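Local coordinates for putative oxidoreductase (Klebsiella pneumoniae subsp. pneumoniae MGH 78578, PDB 3E82), which probably acts as a nucleotide-dependent oxidoreductase of the Gfo/Idh/MocA family, its N-terminal Rossmann fold being the expected dinucleotide-binding domain, at residues 278-283 with 292-297; 151-156 with 239-244; 33-38 with 48-53; 27-32 with 298-303; 195-200 with 340-345. One frame throughout, in Å; residues are numbered along the deposited sequence.

How the contacts relate
From the N terminus the chain opens contact 4 at residues 27-32, at the end of the first Rossmann helix. Contact 3 (33-38 with 48-53) follows at once, a short closure within one beta-alpha-beta unit, inside the long loop of contact 4. Contact 2 (151-156 with 239-244), also within that span, pairs neighbouring strands of the C-terminal sheet; contact 5 opens at 195-200 before it closes, so these two cross. Contact 1 (278-283 with 292-297) shuts a hairpin inside the loops of contacts 4 and 5. Residues 298-303 complete contact 4, joining the domains. Contact 5 crosses it and closes at 340-345, tying the loop after helix 320-339 to the side of the sheet opposite contact 1.

Contact 1: 278-283 with 292-297; sequences DPLVIY and QATPQG
The flat carboxamide of Gln292 turns one of its sides toward the strand 280-283. Ile282 CD1 approaches that side obliquely, 3.5 Å from Gln292 OE1, and Leu280 CD1 lies on the same side of the amide plane, 4.2 Å from Gln292 NE2. The long side chain reaches there because CG stands opposite the backbone N (chi1 -180°) and the chain continues extended; at its end NE2 bonds Gln138 OE1. A glutamine suits this place, its methylenes packing on aliphatic neighbours while its amide meets another polar group. The backbones of Leu280 and Gln292 form an antiparallel hydrogen-bonded pair, with Leu280 N 2.9 Å from Gln292 O and Gln292 N 2.8 Å from Leu280 O. Beyond the pair, Thr294 OG1 donates to Asp278 O at 2.7 Å, 19° off the carbonyl plane. The Leu280 branch runs across Thr294 at about a right angle, CG 3.7 Å from OG1. The contact closes a beta hairpin at the edge of the C-terminal mixed sheet. Strand 248-252 pairs with 280-284 on the side away from 289-292, Asp278 OD2 accepts from Arg254 N and forms a salt bridge with Lys252, and helix 131-142 covers Leu280 and Gln292 through Ile136 and Val139.

Contact 2: 151-156 with 239-244; sequences FESHFD and SRFTVH
An antiparallel strand pair within the C-terminal mixed sheet brings Phe151, Glu152 and Ser153 opposite Val243, Thr242 and Phe241. Glu152 and Thr242 are the hydrogen-bonded pair: Glu152 N lies 2.7 Å from Thr242 O, and Thr242 N returns a bond to Glu152 O. The next bond, from His154 N to Arg240 O, is nearly straight at 174°; here a classic beta bulge lets Arg240 and Phe241 both face Lys252 on the following strand.

On the buried side, Phe151 and Phe241 lie side by side and point the same way, CZ of Phe151 3.7 Å from CE1 of Phe241, with their planes inclined at 54°. Val243 CG2 fills in beside Phe151, 3.5 Å from CD1. Ser153, small enough to fit beside the rings, receives Arg240 NH1 on its OG at 2.7 Å, close to the guanidinium plane. Arg240 gets there by folding back at chi2 (64°), which also lays its guanidinium over Phe241, CE2 of that ring 3.5 Å above the guanidinium plane. Its NH2 goes on to Gln187 OE1.

The side bearing Glu152 is polar. His154 is held in its ring plane from both ends, NE2 giving to Glu152 OE2 at 2.6 Å and ND1 to Asp156 OD2 at 2.9 Å; two such donors are consistent with a protonated imidazole.

Strand 225-231 borders 148-156 on its other side, while helices 176-192 and 131-142 cover the phenylalanine face through Leu191 and Ile136.

Contact 3: 33-38 with 48-53; sequences LNLAFV and RDLPDV
Val53 carries the largest share of this contact, pushing CG2 against the backbone of the strand 33-38: it lies 3.3 Å from Ala36 O and 3.5 Å from Leu35 O. Its CG1 occupies the crowded position between the backbone N and carbonyl carbon (chi1 77°), which places CG2 opposite the N and aims it at the strand. Both methyls also meet Val38, whose CG2 is 4.0 Å from CG1 and from CG2 of Val53, the side chains crossing almost perpendicularly. Branched valines suit this spot, each offering two methyls compact enough to lie directly against a strand's backbone. Strand 33-39, helix 43-49 and strand 54-56 make up a beta-alpha-beta unit of the Rossmann fold, and residues 48-53 form the connection that brings the chain back from the helix to the sheet. A type I turn from Leu50 to Val53, with Val53 N bonded to Leu50 O at 3.2 Å, makes the reversal and points both side chains inward. Leu35 answers from the strand: its side chain crosses that of Leu50 at about a right angle, CD2 of Leu35 touching Leu50 CD1 at 3.9 Å, and Leu12 of strand 8-13 and Ala24 of helix 17-28 border Leu35.

Contact 4: 27-32 with 298-303; sequences IRSVPG and DQRQYY
Ile27 and Tyr303 make the close apolar half of this contact. The isoleucine CG1 sits over one face of the phenol ring in a CH-pi contact, 3.7 Å from the ring centroid and 14° off its normal, and Tyr302 CD2 lies over the opposite face. Tyr303 OH is hydrogen-bonded to His23 ND1, so tyrosine suits the place by combining a broad apolar face with a polar end. Buried Val30 adds CG2 against Tyr303 CB at 4.0 Å. Beside this packing, Arg300 grips Ser29 with two nitrogens side-on, NE giving to Ser29 OG at 2.9 Å and NH2 to Ser29 O at 2.9 Å, both acceptors close to the guanidinium plane although NH2 stands 43° out of the carbonyl plane. Ser29 OG is also bonded to Leu26 O. The pairing joins the two domains: helix 17-28 of the Rossmann fold ends here, against the start of helix 300-310 of the C-terminal domain. Asp298 caps that start, OD1 taking Arg300 N, and with OD2 forms a salt bridge to Arg300 NH1 at 2.9 Å, which steadies the guanidinium. On the loose, solvent side, exposed Pro31 brings its CD only to 4.5 Å from Arg300 NH2.

Contact 5: 195-200 with 340-345; sequences PQSVQG and GMVQTL
Val198 and Leu345 cross at about a right angle, CG2 of the valine 3.6 Å from CD2 of the leucine, at the buried end of the contact. Leu345 CD1 reaches the other way to Pro195 CD at 4.1 Å, again nearly perpendicular, so that its two methyls divide between a branched side chain and a proline ring. Aliphatic residues suit this buried place, where Ala332 of helix 320-339 touches both Val198 and Leu345.

At the other end Val342 divides likewise: its CG1, opposite the backbone N (chi1 169°), presses on Ser197 CB at 3.4 Å, tighter than usual for two carbons, while CG2 meets Gln199 CG at 4.1 Å, the side chains nearly perpendicular. Ser197 is small enough for such closeness, and its OG turns to Asn220 ND2. Between the two ends, Val198 and Gln343 form a single antiparallel bridge: Val198 N lies 2.6 Å from Gln343 O, and Gln343 N 2.8 Å from Val198 O. The loop after helix 320-339 lines strand 197-203, outermost in the mixed sheet within this chain, beside a classic beta bulge where Gln196 and Ser197 both face Asn220. Gln343 bends back at chi2 (-73°) and gives its NE2 to the backbone O of Met341, present as selenomethionine, with OE1 bonded to Arg335. The backbones of Gly340 and Val342 hydrogen-bond to the second subunit, and Gln199 packs on Gln199 of that subunit.

Contact 1: 278-283 with 292-297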
# COMPACT_ATOMS: atom_id res chain seq x y z
N ASP B 278 -19.25 13.23 -3.99
CA ASP B 278 -18.58 11.98 -4.34
C ASP B 278 -18.92 11.11 -3.15
O ASP B 278 -18.43 11.32 -2.05
CB ASP B 278 -17.06 12.17 -4.43
CG ASP B 278 -16.32 10.86 -4.69
OD1 ASP B 278 -16.58 10.23 -5.74
OD2 ASP B 278 -15.49 10.45 -3.85
N PRO B 279 -19.79 10.12 -3.35
CA PRO B 279 -20.19 9.25 -2.25
C PRO B 279 -19.19 8.22 -1.78
O PRO B 279 -18.21 7.91 -2.45
CB PRO B 279 -21.45 8.60 -2.80
CG PRO B 279 -21.07 8.36 -4.22
CD PRO B 279 -20.41 9.68 -4.62
N LEU B 280 -19.47 7.71 -0.59
CA LEU B 280 -18.67 6.66 -0.00
C LEU B 280 -19.22 5.42 -0.69
O LEU B 280 -20.45 5.27 -0.80
CB LEU B 280 -18.92 6.61 1.50
CG LEU B 280 -18.48 7.83 2.32
CD1 LEU B 280 -19.47 8.08 3.45
CD2 LEU B 280 -17.07 7.60 2.87
N VAL B 281 -18.34 4.55 -1.17
CA VAL B 281 -18.79 3.31 -1.81
C VAL B 281 -18.50 2.17 -0.83
O VAL B 281 -17.34 1.89 -0.51
CB VAL B 281 -18.05 3.07 -3.16
CG1 VAL B 281 -18.52 1.78 -3.79
CG2 VAL B 281 -18.32 4.24 -4.11
N ILE B 282 -19.56 1.54 -0.34
CA ILE B 282 -19.45 0.46 0.64
C ILE B 282 -19.74 -0.93 0.08
O ILE B 282 -20.72 -1.13 -0.64
CB ILE B 282 -20.41 0.71 1.82
CG1 ILE B 282 -20.12 2.06 2.46
CG2 ILE B 282 -20.30 -0.42 2.83
CD1 ILE B 282 -21.14 2.48 3.52
N TYR B 283 -18.88 -1.88 0.43
CA TYR B 283 -19.01 -3.27 0.00
C TYR B 283 -19.30 -4.11 1.24
O TYR B 283 -18.52 -4.08 2.20
CB TYR B 283 -17.70 -3.77 -0.62
CG TYR B 283 -17.30 -3.05 -1.87
CD1 TYR B 283 -17.74 -3.48 -3.12
CD2 TYR B 283 -16.49 -1.93 -1.81
CE1 TYR B 283 -17.38 -2.81 -4.28
CE2 TYR B 283 -16.12 -1.24 -2.96
CZ TYR B 283 -16.57 -1.68 -4.19
OH TYR B 283 -16.22 -0.99 -5.33
N GLN B 292 -23.12 5.86 -0.07
CA GLN B 292 -23.60 6.52 1.13
C GLN B 292 -23.15 7.97 1.03
O GLN B 292 -21.97 8.25 0.79
CB GLN B 292 -23.01 5.89 2.39
CG GLN B 292 -23.52 6.57 3.66
CD GLN B 292 -23.14 5.83 4.93
OE1 GLN B 292 -23.37 4.63 5.05
NE2 GLN B 292 -22.57 6.55 5.89
N ALA B 293 -24.10 8.89 1.17
CA ALA B 293 -23.80 10.31 1.07
C ALA B 293 -22.65 10.69 2.00
O ALA B 293 -22.61 10.28 3.15
CB ALA B 293 -25.04 11.15 1.39
N THR B 294 -21.72 11.47 1.46
CA THR B 294 -20.58 11.94 2.24
C THR B 294 -20.96 13.22 2.96
O THR B 294 -21.53 14.14 2.36
CB THR B 294 -19.36 12.23 1.33
OG1 THR B 294 -19.04 11.06 0.57
CG2 THR B 294 -18.15 12.64 2.17
N PRO B 295 -20.68 13.30 4.27
CA PRO B 295 -21.01 14.49 5.05
C PRO B 295 -20.23 15.72 4.59
O PRO B 295 -19.12 15.61 4.05
CB PRO B 295 -20.67 14.08 6.48
CG PRO B 295 -19.56 13.09 6.28
CD PRO B 295 -20.03 12.28 5.11
N GLN B 296 -20.83 16.89 4.77
CA GLN B 296 -20.20 18.14 4.37
C GLN B 296 -18.97 18.34 5.23
O GLN B 296 -18.96 17.97 6.40
CB GLN B 296 -21.15 19.32 4.59
CG GLN B 296 -20.62 20.66 4.05
CD GLN B 296 -20.86 21.83 5.00
OE1 GLN B 296 -21.89 21.92 5.67
NE2 GLN B 296 -19.90 22.76 5.06
N GLY B 297 -17.92 18.91 4.64
CA GLY B 297 -16.71 19.17 5.40
C GLY B 297 -16.65 20.64 5.76
O GLY B 297 -17.23 21.47 5.05

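Contact 2: 151-156 with 239-244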
# COMPACT_ATOMS: atom_id res chain seq x y z
N PHE B 151 -6.55 0.10 7.02
CA PHE B 151 -6.93 1.49 6.79
C PHE B 151 -5.86 2.12 5.88
O PHE B 151 -4.69 2.18 6.25
CB PHE B 151 -6.99 2.24 8.13
CG PHE B 151 -7.38 3.69 8.01
CD1 PHE B 151 -8.72 4.08 8.11
CD2 PHE B 151 -6.41 4.68 7.87
CE1 PHE B 151 -9.07 5.43 8.07
CE2 PHE B 151 -6.76 6.02 7.84
CZ PHE B 151 -8.08 6.40 7.94
N GLU B 152 -6.28 2.56 4.70
CA GLU B 152 -5.35 3.14 3.74
C GLU B 152 -5.77 4.56 3.34
O GLU B 152 -6.91 4.78 2.92
CB GLU B 152 -5.26 2.25 2.50
CG GLU B 152 -4.11 2.59 1.59
CD GLU B 152 -3.84 1.51 0.57
OE1 GLU B 152 -4.22 0.34 0.83
OE2 GLU B 152 -3.25 1.83 -0.48
N SER B 153 -4.83 5.49 3.47
CA SER B 153 -5.06 6.90 3.17
C SER B 153 -4.01 7.41 2.20
O SER B 153 -2.80 7.23 2.41
CB SER B 153 -5.01 7.71 4.48
OG SER B 153 -5.20 9.09 4.25
N HIS B 154 -4.47 8.06 1.13
CA HIS B 154 -3.58 8.56 0.08
C HIS B 154 -3.66 10.05 -0.22
O HIS B 154 -4.70 10.69 -0.08
CB HIS B 154 -3.86 7.88 -1.27
CG HIS B 154 -3.43 6.46 -1.36
ND1 HIS B 154 -2.73 5.97 -2.44
CD2 HIS B 154 -3.64 5.40 -0.53
CE1 HIS B 154 -2.52 4.67 -2.27
NE2 HIS B 154 -3.06 4.31 -1.12
N PHE B 155 -2.52 10.58 -0.66
CA PHE B 155 -2.44 11.94 -1.15
C PHE B 155 -1.61 11.73 -2.40
O PHE B 155 -0.41 11.50 -2.32
CB PHE B 155 -1.68 12.91 -0.26
CG PHE B 155 -1.53 14.26 -0.91
CD1 PHE B 155 -2.54 15.20 -0.81
CD2 PHE B 155 -0.44 14.53 -1.74
CE1 PHE B 155 -2.49 16.39 -1.54
CE2 PHE B 155 -0.38 15.72 -2.47
CZ PHE B 155 -1.40 16.64 -2.37
N ASP B 156 -2.25 11.77 -3.56
CA ASP B 156 -1.54 11.55 -4.81
C ASP B 156 -1.97 12.55 -5.87
O ASP B 156 -3.11 13.00 -5.90
CB ASP B 156 -1.81 10.13 -5.34
CG ASP B 156 -1.40 9.03 -4.35
OD1 ASP B 156 -0.52 9.30 -3.49
OD2 ASP B 156 -1.94 7.90 -4.43
N SER B 239 -7.43 5.84 -4.66
CA SER B 239 -8.54 6.36 -3.89
C SER B 239 -8.02 7.10 -2.66
O SER B 239 -7.03 6.69 -2.06
CB SER B 239 -9.46 5.22 -3.42
OG SER B 239 -9.93 4.46 -4.52
N ARG B 240 -8.72 8.17 -2.30
CA ARG B 240 -8.37 8.99 -1.15
C ARG B 240 -8.25 8.13 0.09
O ARG B 240 -7.31 8.26 0.86
CB ARG B 240 -9.44 10.06 -0.93
CG ARG B 240 -9.22 10.89 0.33
CD ARG B 240 -7.93 11.70 0.25
NE ARG B 240 -7.68 12.41 1.50
CZ ARG B 240 -7.10 11.87 2.58
NH1 ARG B 240 -6.71 10.60 2.56
NH2 ARG B 240 -6.94 12.60 3.68
N PHE B 241 -9.25 7.26 0.29
CA PHE B 241 -9.32 6.35 1.42
C PHE B 241 -9.80 4.98 0.96
O PHE B 241 -10.66 4.87 0.08
CB PHE B 241 -10.31 6.83 2.48
CG PHE B 241 -9.83 7.98 3.33
CD1 PHE B 241 -8.85 7.79 4.30
CD2 PHE B 241 -10.38 9.25 3.18
CE1 PHE B 241 -8.43 8.84 5.13
CE2 PHE B 241 -9.98 10.31 4.01
CZ PHE B 241 -9.00 10.10 4.98
N THR B 242 -9.24 3.94 1.56
CA THR B 242 -9.61 2.55 1.29
C THR B 242 -9.54 1.89 2.66
O THR B 242 -8.48 1.85 3.27
CB THR B 242 -8.62 1.85 0.34
OG1 THR B 242 -8.67 2.48 -0.95
CG2 THR B 242 -8.98 0.38 0.19
N VAL B 243 -10.67 1.39 3.16
CA VAL B 243 -10.70 0.75 4.47
C VAL B 243 -11.40 -0.59 4.43
O VAL B 243 -12.54 -0.69 3.96
CB VAL B 243 -11.42 1.65 5.50
CG1 VAL B 243 -11.34 1.03 6.90
CG2 VAL B 243 -10.80 3.04 5.50
N HIS B 244 -10.71 -1.63 4.91
CA HIS B 244 -11.27 -2.97 4.93
C HIS B 244 -11.44 -3.47 6.35
O HIS B 244 -10.54 -3.34 7.18
CB HIS B 244 -10.34 -3.95 4.19
CG HIS B 244 -9.94 -3.49 2.83
ND1 HIS B 244 -10.85 -3.27 1.81
CD2 HIS B 244 -8.72 -3.21 2.31
CE1 HIS B 244 -10.20 -2.87 0.73
NE2 HIS B 244 -8.91 -2.82 1.00

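Contact 3: 33-38 with 48-53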
# COMPACT_ATOMS: atom_id res chain seq x y z
N LEU B 33 -14.88 35.86 16.78
CA LEU B 33 -13.47 36.08 16.49
C LEU B 33 -13.33 37.37 15.70
O LEU B 33 -14.12 37.64 14.80
CB LEU B 33 -12.90 34.92 15.66
CG LEU B 33 -12.91 33.53 16.29
CD1 LEU B 33 -12.14 32.59 15.37
CD2 LEU B 33 -12.26 33.57 17.68
N ASN B 34 -12.33 38.17 16.03
CA ASN B 34 -12.14 39.43 15.32
C ASN B 34 -10.69 39.58 14.84
O ASN B 34 -9.78 39.71 15.64
CB ASN B 34 -12.56 40.59 16.24
CG ASN B 34 -12.18 41.95 15.68
OD1 ASN B 34 -12.29 42.21 14.48
ND2 ASN B 34 -11.74 42.84 16.57
N LEU B 35 -10.50 39.54 13.53
CA LEU B 35 -9.17 39.72 12.95
C LEU B 35 -8.93 41.23 12.94
O LEU B 35 -9.40 41.93 12.04
CB LEU B 35 -9.14 39.16 11.53
CG LEU B 35 -7.81 39.33 10.78
CD1 LEU B 35 -6.65 38.81 11.61
CD2 LEU B 35 -7.90 38.58 9.45
N ALA B 36 -8.21 41.72 13.94
CA ALA B 36 -7.95 43.15 14.09
C ALA B 36 -6.57 43.59 13.61
O ALA B 36 -6.38 44.76 13.26
CB ALA B 36 -8.14 43.55 15.54
N PHE B 37 -5.61 42.67 13.63
CA PHE B 37 -4.26 42.99 13.21
C PHE B 37 -3.66 41.97 12.24
O PHE B 37 -3.97 40.78 12.30
CB PHE B 37 -3.33 43.08 14.43
CG PHE B 37 -3.77 44.09 15.45
CD1 PHE B 37 -3.43 45.44 15.32
CD2 PHE B 37 -4.52 43.69 16.55
CE1 PHE B 37 -3.83 46.37 16.28
CE2 PHE B 37 -4.93 44.61 17.51
CZ PHE B 37 -4.58 45.96 17.38
N VAL B 38 -2.82 42.46 11.34
CA VAL B 38 -2.12 41.62 10.38
C VAL B 38 -0.68 42.13 10.34
O VAL B 38 -0.44 43.31 10.07
CB VAL B 38 -2.75 41.70 8.96
CG1 VAL B 38 -1.85 41.00 7.95
CG2 VAL B 38 -4.12 41.04 8.96
N ARG B 48 -5.64 45.63 0.38
CA ARG B 48 -6.39 45.31 -0.83
C ARG B 48 -7.51 44.30 -0.57
O ARG B 48 -8.54 44.31 -1.24
CB ARG B 48 -5.47 44.77 -1.93
CG ARG B 48 -4.84 45.86 -2.80
CD ARG B 48 -4.28 45.31 -4.11
NE ARG B 48 -3.05 44.54 -3.92
CZ ARG B 48 -1.88 45.07 -3.54
NH1 ARG B 48 -1.78 46.38 -3.30
NH2 ARG B 48 -0.82 44.29 -3.40
N ASP B 49 -7.30 43.42 0.42
CA ASP B 49 -8.28 42.40 0.77
C ASP B 49 -9.06 42.80 2.02
O ASP B 49 -10.28 42.64 2.09
CB ASP B 49 -7.60 41.05 1.06
CG ASP B 49 -6.96 40.44 -0.17
OD1 ASP B 49 -7.46 40.67 -1.29
OD2 ASP B 49 -5.96 39.71 -0.01
N LEU B 50 -8.34 43.31 3.02
CA LEU B 50 -8.94 43.71 4.29
C LEU B 50 -8.73 45.21 4.49
O LEU B 50 -7.90 45.62 5.31
CB LEU B 50 -8.28 42.93 5.43
CG LEU B 50 -8.05 41.44 5.11
CD1 LEU B 50 -7.37 40.75 6.28
CD2 LEU B 50 -9.39 40.78 4.81
N PRO B 51 -9.49 46.04 3.76
CA PRO B 51 -9.42 47.50 3.81
C PRO B 51 -9.44 48.12 5.20
O PRO B 51 -8.88 49.20 5.40
CB PRO B 51 -10.64 47.93 2.99
CG PRO B 51 -10.77 46.84 1.99
CD PRO B 51 -10.55 45.60 2.83
N ASP B 52 -10.06 47.44 6.16
CA ASP B 52 -10.16 48.01 7.50
C ASP B 52 -9.38 47.35 8.63
O ASP B 52 -9.63 47.64 9.79
CB ASP B 52 -11.64 48.10 7.90
CG ASP B 52 -12.47 48.86 6.87
OD1 ASP B 52 -12.09 50.01 6.54
OD2 ASP B 52 -13.49 48.32 6.40
N VAL B 53 -8.44 46.47 8.31
CA VAL B 53 -7.66 45.83 9.37
C VAL B 53 -6.42 46.68 9.66
O VAL B 53 -5.95 47.41 8.78
CB VAL B 53 -7.25 44.39 8.97
CG1 VAL B 53 -6.07 44.42 8.00
CG2 VAL B 53 -6.90 43.59 10.21

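Contact 4: 27-32 with 298-303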
# COMPACT_ATOMS: atom_id res chain seq x y z
N ILE B 27 -11.12 32.73 9.67
CA ILE B 27 -11.33 33.52 10.88
C ILE B 27 -12.48 34.52 10.74
O ILE B 27 -13.32 34.65 11.64
CB ILE B 27 -10.05 34.30 11.27
CG1 ILE B 27 -8.94 33.31 11.65
CG2 ILE B 27 -10.35 35.24 12.43
CD1 ILE B 27 -7.58 33.95 11.85
N ARG B 28 -12.52 35.23 9.62
CA ARG B 28 -13.55 36.22 9.38
C ARG B 28 -14.94 35.62 9.25
O ARG B 28 -15.94 36.32 9.38
CB ARG B 28 -13.19 37.06 8.15
CG ARG B 28 -11.98 38.00 8.40
CD ARG B 28 -11.34 38.52 7.12
NE ARG B 28 -12.27 39.29 6.29
CZ ARG B 28 -12.86 40.42 6.67
NH1 ARG B 28 -12.63 40.94 7.87
NH2 ARG B 28 -13.69 41.03 5.84
N SER B 29 -15.01 34.31 9.01
CA SER B 29 -16.29 33.62 8.85
C SER B 29 -16.80 33.04 10.17
O SER B 29 -17.90 32.47 10.22
CB SER B 29 -16.16 32.49 7.83
OG SER B 29 -15.44 31.40 8.40
N VAL B 30 -16.02 33.18 11.23
CA VAL B 30 -16.40 32.64 12.53
C VAL B 30 -16.73 33.74 13.53
O VAL B 30 -15.85 34.48 13.98
CB VAL B 30 -15.26 31.77 13.12
CG1 VAL B 30 -15.63 31.28 14.51
CG2 VAL B 30 -14.97 30.59 12.20
N PRO B 31 -18.02 33.87 13.89
CA PRO B 31 -18.47 34.89 14.84
C PRO B 31 -17.75 34.75 16.19
O PRO B 31 -17.42 33.64 16.62
CB PRO B 31 -19.97 34.62 14.96
CG PRO B 31 -20.31 34.09 13.62
CD PRO B 31 -19.17 33.13 13.34
N GLY B 32 -17.53 35.87 16.86
CA GLY B 32 -16.87 35.83 18.14
C GLY B 32 -15.38 36.08 17.99
O GLY B 32 -14.71 36.46 18.94
N ASP B 298 -15.99 20.99 6.86
CA ASP B 298 -15.87 22.39 7.24
C ASP B 298 -14.75 22.66 8.24
O ASP B 298 -14.93 22.54 9.45
CB ASP B 298 -17.19 22.92 7.80
CG ASP B 298 -17.12 24.40 8.15
OD1 ASP B 298 -16.21 25.09 7.63
OD2 ASP B 298 -17.98 24.86 8.93
N GLN B 299 -13.59 23.06 7.73
CA GLN B 299 -12.46 23.34 8.60
C GLN B 299 -12.66 24.57 9.50
O GLN B 299 -11.85 24.84 10.38
CB GLN B 299 -11.17 23.47 7.78
CG GLN B 299 -11.13 24.61 6.79
CD GLN B 299 -9.91 24.51 5.88
OE1 GLN B 299 -8.78 24.76 6.31
NE2 GLN B 299 -10.13 24.14 4.63
N ARG B 300 -13.75 25.31 9.29
CA ARG B 300 -14.02 26.47 10.13
C ARG B 300 -14.21 25.93 11.55
O ARG B 300 -14.12 26.68 12.53
CB ARG B 300 -15.31 27.20 9.68
CG ARG B 300 -15.22 27.87 8.32
CD ARG B 300 -16.59 28.37 7.82
NE ARG B 300 -17.25 29.23 8.80
CZ ARG B 300 -18.24 28.84 9.61
NH1 ARG B 300 -18.68 27.59 9.55
NH2 ARG B 300 -18.77 29.70 10.47
N GLN B 301 -14.48 24.63 11.66
CA GLN B 301 -14.67 24.00 12.96
C GLN B 301 -13.44 24.19 13.83
O GLN B 301 -13.55 24.35 15.04
CB GLN B 301 -14.96 22.50 12.81
CG GLN B 301 -16.40 22.16 12.40
CD GLN B 301 -17.42 22.55 13.46
OE1 GLN B 301 -17.27 22.22 14.63
NE2 GLN B 301 -18.48 23.24 13.04
N TYR B 302 -12.25 24.18 13.21
CA TYR B 302 -11.03 24.37 13.99
C TYR B 302 -11.12 25.68 14.78
O TYR B 302 -10.85 25.71 15.98
CB TYR B 302 -9.80 24.43 13.08
CG TYR B 302 -8.52 24.68 13.85
CD1 TYR B 302 -7.84 23.64 14.46
CD2 TYR B 302 -8.02 25.99 14.01
CE1 TYR B 302 -6.68 23.87 15.22
CE2 TYR B 302 -6.86 26.23 14.76
CZ TYR B 302 -6.20 25.16 15.37
OH TYR B 302 -5.09 25.37 16.14
N TYR B 303 -11.48 26.77 14.10
CA TYR B 303 -11.58 28.07 14.75
C TYR B 303 -12.80 28.21 15.66
O TYR B 303 -12.74 28.90 16.67
CB TYR B 303 -11.54 29.19 13.71
CG TYR B 303 -10.13 29.54 13.28
CD1 TYR B 303 -9.22 30.07 14.20
CD2 TYR B 303 -9.68 29.31 11.98
CE1 TYR B 303 -7.90 30.37 13.84
CE2 TYR B 303 -8.36 29.59 11.60
CZ TYR B 303 -7.48 30.12 12.54
OH TYR B 303 -6.17 30.40 12.19

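Contact 5: 195-200 with 340-345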
# COMPACT_ATOMS: atom_id res chain seq x y z
N PRO B 195 0.35 4.22 17.15
CA PRO B 195 0.71 2.91 16.63
C PRO B 195 1.81 2.32 17.49
O PRO B 195 2.50 3.05 18.22
CB PRO B 195 1.19 3.22 15.22
CG PRO B 195 1.86 4.57 15.41
CD PRO B 195 0.88 5.30 16.30
N GLN B 196 1.99 1.00 17.41
CA GLN B 196 3.03 0.33 18.18
C GLN B 196 4.39 0.54 17.53
O GLN B 196 5.41 0.63 18.22
CB GLN B 196 2.73 -1.16 18.29
CG GLN B 196 3.70 -1.91 19.20
CD GLN B 196 3.14 -3.23 19.67
OE1 GLN B 196 2.00 -3.29 20.14
NE2 GLN B 196 3.93 -4.29 19.57
N SER B 197 4.42 0.61 16.20
CA SER B 197 5.67 0.83 15.48
C SER B 197 5.40 1.48 14.13
O SER B 197 4.28 1.46 13.63
CB SER B 197 6.42 -0.49 15.28
OG SER B 197 5.75 -1.32 14.35
N VAL B 198 6.44 2.07 13.55
CA VAL B 198 6.31 2.77 12.27
C VAL B 198 7.36 2.27 11.30
O VAL B 198 8.54 2.14 11.65
CB VAL B 198 6.48 4.30 12.46
CG1 VAL B 198 6.43 5.00 11.12
CG2 VAL B 198 5.40 4.84 13.38
N GLN B 199 6.94 1.98 10.08
CA GLN B 199 7.86 1.51 9.06
C GLN B 199 7.74 2.48 7.89
O GLN B 199 6.64 2.85 7.49
CB GLN B 199 7.50 0.08 8.66
CG GLN B 199 8.52 -0.63 7.80
CD GLN B 199 8.38 -0.28 6.34
OE1 GLN B 199 7.27 -0.24 5.81
NE2 GLN B 199 9.51 -0.05 5.65
N GLY B 200 8.88 2.89 7.34
CA GLY B 200 8.82 3.83 6.24
C GLY B 200 9.71 3.54 5.05
O GLY B 200 10.79 2.97 5.18
N GLY B 340 16.24 1.40 7.47
CA GLY B 340 15.67 0.16 6.94
C GLY B 340 15.14 -0.63 8.12
O GLY B 340 14.77 -1.80 7.99
N MSE B 341 15.07 0.02 9.27
CA MSE B 341 14.61 -0.60 10.51
C MSE B 341 13.27 -0.06 11.04
O MSE B 341 13.06 1.16 11.06
CB MSE B 341 15.71 -0.41 11.57
CG MSE B 341 15.46 -1.05 12.91
SE MSE B 341 15.35 -2.97 12.77
CE MSE B 341 13.45 -3.11 13.03
N VAL B 342 12.38 -0.96 11.44
CA VAL B 342 11.08 -0.56 12.00
C VAL B 342 11.38 0.33 13.21
O VAL B 342 12.35 0.09 13.94
CB VAL B 342 10.25 -1.80 12.44
CG1 VAL B 342 9.05 -1.37 13.25
CG2 VAL B 342 9.76 -2.57 11.20
N GLN B 343 10.56 1.35 13.42
CA GLN B 343 10.80 2.29 14.51
C GLN B 343 9.64 2.46 15.49
O GLN B 343 8.48 2.23 15.15
CB GLN B 343 11.13 3.67 13.92
CG GLN B 343 12.29 3.71 12.92
CD GLN B 343 13.65 3.54 13.59
OE1 GLN B 343 13.88 4.06 14.68
NE2 GLN B 343 14.55 2.83 12.93
N THR B 344 9.96 2.86 16.72
CA THR B 344 8.94 3.11 17.73
C THR B 344 8.91 4.63 17.90
O THR B 344 9.78 5.32 17.37
CB THR B 344 9.27 2.40 19.07
OG1 THR B 344 10.64 2.66 19.44
CG2 THR B 344 9.07 0.90 18.93
N LEU B 345 7.91 5.18 18.59
CA LEU B 345 7.83 6.64 18.73
C LEU B 345 8.59 7.19 19.94
O LEU B 345 8.59 6.58 21.01
CB LEU B 345 6.36 7.09 18.83
CG LEU B 345 5.38 6.54 17.78
CD1 LEU B 345 4.04 7.22 17.97
CD2 LEU B 345 5.91 6.79 16.38